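Local coordinates for protein transcriptional regulator containing CBS domains (Streptococcus pneumoniae, PDB 6UOF) that probably senses a small ligand, perhaps an adenine nucleotide, through its paired CBS domains to regulate transcription, at residues His13-Leu18 with Arg38-Asn43. Numbering follows the deposited sequence.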
loop_
_atom_site.group_PDB
_atom_site.type_symbol
_atom_site.label_atom_id
_atom_site.label_comp_id
_atom_site.label_asym_id
_atom_site.label_seq_id
_atom_site.Cartn_x
_atom_site.Cartn_y
_atom_site.Cartn_z
ATOM N N HIS A 13 -4.379 -3.043 -9.360
ATOM C CA HIS A 13 -3.966 -4.206 -10.194
ATOM C C HIS A 13 -2.588 -3.998 -10.832
ATOM O O HIS A 13 -1.950 -5.014 -11.167
ATOM C CB HIS A 13 -5.014 -4.504 -11.255
ATOM C CG HIS A 13 -5.257 -3.346 -12.147
ATOM N ND1 HIS A 13 -6.208 -2.384 -11.855
ATOM C CD2 HIS A 13 -4.673 -2.973 -13.308
ATOM C CE1 HIS A 13 -6.203 -1.476 -12.813
ATOM N NE2 HIS A 13 -5.270 -1.812 -13.709
ATOM N N GLU A 14 -2.153 -2.744 -11.005
ATOM C CA GLU A 14 -0.830 -2.466 -11.621
ATOM C C GLU A 14 0.260 -2.657 -10.568
ATOM O O GLU A 14 1.246 -3.370 -10.843
ATOM C CB GLU A 14 -0.720 -1.022 -12.114
ATOM C CG GLU A 14 -1.700 -0.632 -13.197
ATOM C CD GLU A 14 -1.545 0.815 -13.649
ATOM O OE1 GLU A 14 -0.549 1.475 -13.245
ATOM O OE2 GLU A 14 -2.426 1.297 -14.383
ATOM N N TYR A 15 0.071 -2.038 -9.400
ATOM C CA TYR A 15 1.098 -2.034 -8.330
ATOM C C TYR A 15 1.115 -3.347 -7.540
ATOM O O TYR A 15 2.206 -3.883 -7.218
ATOM C CB TYR A 15 0.846 -0.864 -7.382
ATOM C CG TYR A 15 1.852 -0.840 -6.268
ATOM C CD1 TYR A 15 3.101 -0.283 -6.444
ATOM C CD2 TYR A 15 1.569 -1.442 -5.048
ATOM C CE1 TYR A 15 4.047 -0.297 -5.435
ATOM C CE2 TYR A 15 2.504 -1.451 -4.020
ATOM C CZ TYR A 15 3.748 -0.878 -4.214
ATOM O OH TYR A 15 4.686 -0.894 -3.216
ATOM N N GLY A 16 -0.068 -3.863 -7.242
ATOM C CA GLY A 16 -0.196 -5.078 -6.418
ATOM C C GLY A 16 -0.982 -4.830 -5.146
ATOM O O GLY A 16 -0.901 -3.743 -4.558
ATOM N N PHE A 17 -1.690 -5.854 -4.708
ATOM C CA PHE A 17 -2.399 -5.777 -3.417
ATOM C C PHE A 17 -2.565 -7.199 -2.911
ATOM O O PHE A 17 -2.483 -8.157 -3.690
ATOM C CB PHE A 17 -3.763 -5.093 -3.538
ATOM C CG PHE A 17 -4.765 -5.904 -4.317
ATOM C CD1 PHE A 17 -4.781 -5.899 -5.706
ATOM C CD2 PHE A 17 -5.697 -6.685 -3.651
ATOM C CE1 PHE A 17 -5.695 -6.672 -6.404
ATOM C CE2 PHE A 17 -6.615 -7.455 -4.351
ATOM C CZ PHE A 17 -6.607 -7.447 -5.726
ATOM N N LEU A 18 -2.781 -7.309 -1.605
ATOM C CA LEU A 18 -3.076 -8.627 -0.997
ATOM C C LEU A 18 -4.421 -8.601 -0.287
ATOM O O LEU A 18 -4.910 -7.526 0.045
ATOM C CB LEU A 18 -1.965 -8.996 -0.018
ATOM C CG LEU A 18 -0.717 -9.530 -0.722
ATOM C CD1 LEU A 18 0.539 -9.198 0.026
ATOM C CD2 LEU A 18 -0.818 -11.016 -0.998
ATOM N N ARG A 38 6.059 -3.820 -0.497
ATOM C CA ARG A 38 5.121 -3.206 0.469
ATOM C C ARG A 38 3.772 -3.078 -0.226
ATOM O O ARG A 38 3.673 -2.386 -1.247
ATOM C CB ARG A 38 5.655 -1.877 0.983
ATOM C CG ARG A 38 7.013 -2.028 1.649
ATOM C CD ARG A 38 7.503 -0.794 2.364
ATOM N NE ARG A 38 8.752 -1.098 3.041
ATOM C CZ ARG A 38 9.441 -0.241 3.776
ATOM N NH1 ARG A 38 9.003 0.994 3.950
ATOM N NH2 ARG A 38 10.565 -0.627 4.347
ATOM N N PHE A 39 2.785 -3.764 0.320
ATOM C CA PHE A 39 1.459 -3.778 -0.347
ATOM C C PHE A 39 0.327 -3.464 0.609
ATOM O O PHE A 39 0.357 -3.861 1.784
ATOM C CB PHE A 39 1.151 -5.151 -0.948
ATOM C CG PHE A 39 2.157 -5.603 -1.971
ATOM C CD1 PHE A 39 2.162 -5.055 -3.244
ATOM C CD2 PHE A 39 3.118 -6.549 -1.670
ATOM C CE1 PHE A 39 3.101 -5.448 -4.181
ATOM C CE2 PHE A 39 4.043 -6.953 -2.610
ATOM C CZ PHE A 39 4.040 -6.399 -3.861
ATOM N N PRO A 40 -0.742 -2.780 0.129
ATOM C CA PRO A 40 -1.955 -2.630 0.933
ATOM C C PRO A 40 -2.665 -3.981 1.015
ATOM O O PRO A 40 -2.592 -4.793 0.107
ATOM C CB PRO A 40 -2.793 -1.630 0.136
ATOM C CG PRO A 40 -2.368 -1.856 -1.316
ATOM C CD PRO A 40 -0.889 -2.196 -1.224
ATOM N N VAL A 41 -3.385 -4.161 2.116
ATOM C CA VAL A 41 -4.187 -5.392 2.356
ATOM C C VAL A 41 -5.658 -5.014 2.506
ATOM O O VAL A 41 -5.960 -4.096 3.274
ATOM C CB VAL A 41 -3.704 -6.122 3.615
ATOM C CG1 VAL A 41 -4.437 -7.438 3.738
ATOM C CG2 VAL A 41 -2.197 -6.340 3.599
ATOM N N ILE A 42 -6.517 -5.739 1.789
ATOM C CA ILE A 42 -7.979 -5.466 1.868
ATOM C C ILE A 42 -8.737 -6.653 2.458
ATOM O O ILE A 42 -8.319 -7.797 2.317
ATOM C CB ILE A 42 -8.555 -5.113 0.486
ATOM C CG1 ILE A 42 -8.370 -6.244 -0.532
ATOM C CG2 ILE A 42 -8.002 -3.787 0.011
ATOM C CD1 ILE A 42 -9.118 -6.052 -1.844
ATOM N N ASN A 43 -9.873 -6.335 3.060
ATOM C CA ASN A 43 -10.780 -7.410 3.518
ATOM C C ASN A 43 -11.795 -7.709 2.406
ATOM O O ASN A 43 -11.698 -7.138 1.291
ATOM C CB ASN A 43 -11.428 -7.066 4.861
ATOM C CG ASN A 43 -12.379 -5.892 4.798
ATOM O OD1 ASN A 43 -12.738 -5.435 3.714
ATOM N ND2 ASN A 43 -12.816 -5.418 5.954
#
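Leu18 and Val41 form a parallel beta bridge that adds the short strand 18-19 to the edge of the sheet of the first CBS domain, while Tyr15, at the end of the helix just before, fastens the start of strand 39-42. Leu18 uses both its backbone polar atoms: its N reaches Pro40 O at 3.0 Å, almost straight at 177°, and its O takes Ile42 N, also at 3.0 Å. Val41 CA, between these partners, adds a CA-H...O contact to the same Leu18 oxygen. Proline suits position 40, since the bridge asks for its carbonyl and not for an N-H.

In the CBS fold a parallel edge strand is joined through a helix, here 24-34, to the central strand, a beta-alpha-beta crossover. Phe39 packs between the sheet and that helix, against Tyr27, Leu30 and Val31. Leu18 CD1 comes obliquely to Phe39 CD2, while the CD1-CE1 edge of the Phe39 ring meets the carbonyl oxygens of Gly16 and Tyr15. Gly16 leaves helix 12-15 with positive phi, backbone angles that suit glycine, and its lack of a CB lets the Phe39 ring come close.

With CG anti to the backbone N (chi1 179°), the Tyr15 ring swings from the helix end toward the start of the strand, where its OH donates to Arg38 O, 2.7 Å away in the carbonyl plane. The ring lies obliquely to that of Phe39, planes at 59°, with Tyr15 CE2 3.7 Å from Phe39 CD1, and also touches Val110 and Thr112 of the second CBS domain. Farther along, Phe17 CE2 rests 3.8 Å from Ile42 CD1, and Phe17 CB packs against Pro40 CG.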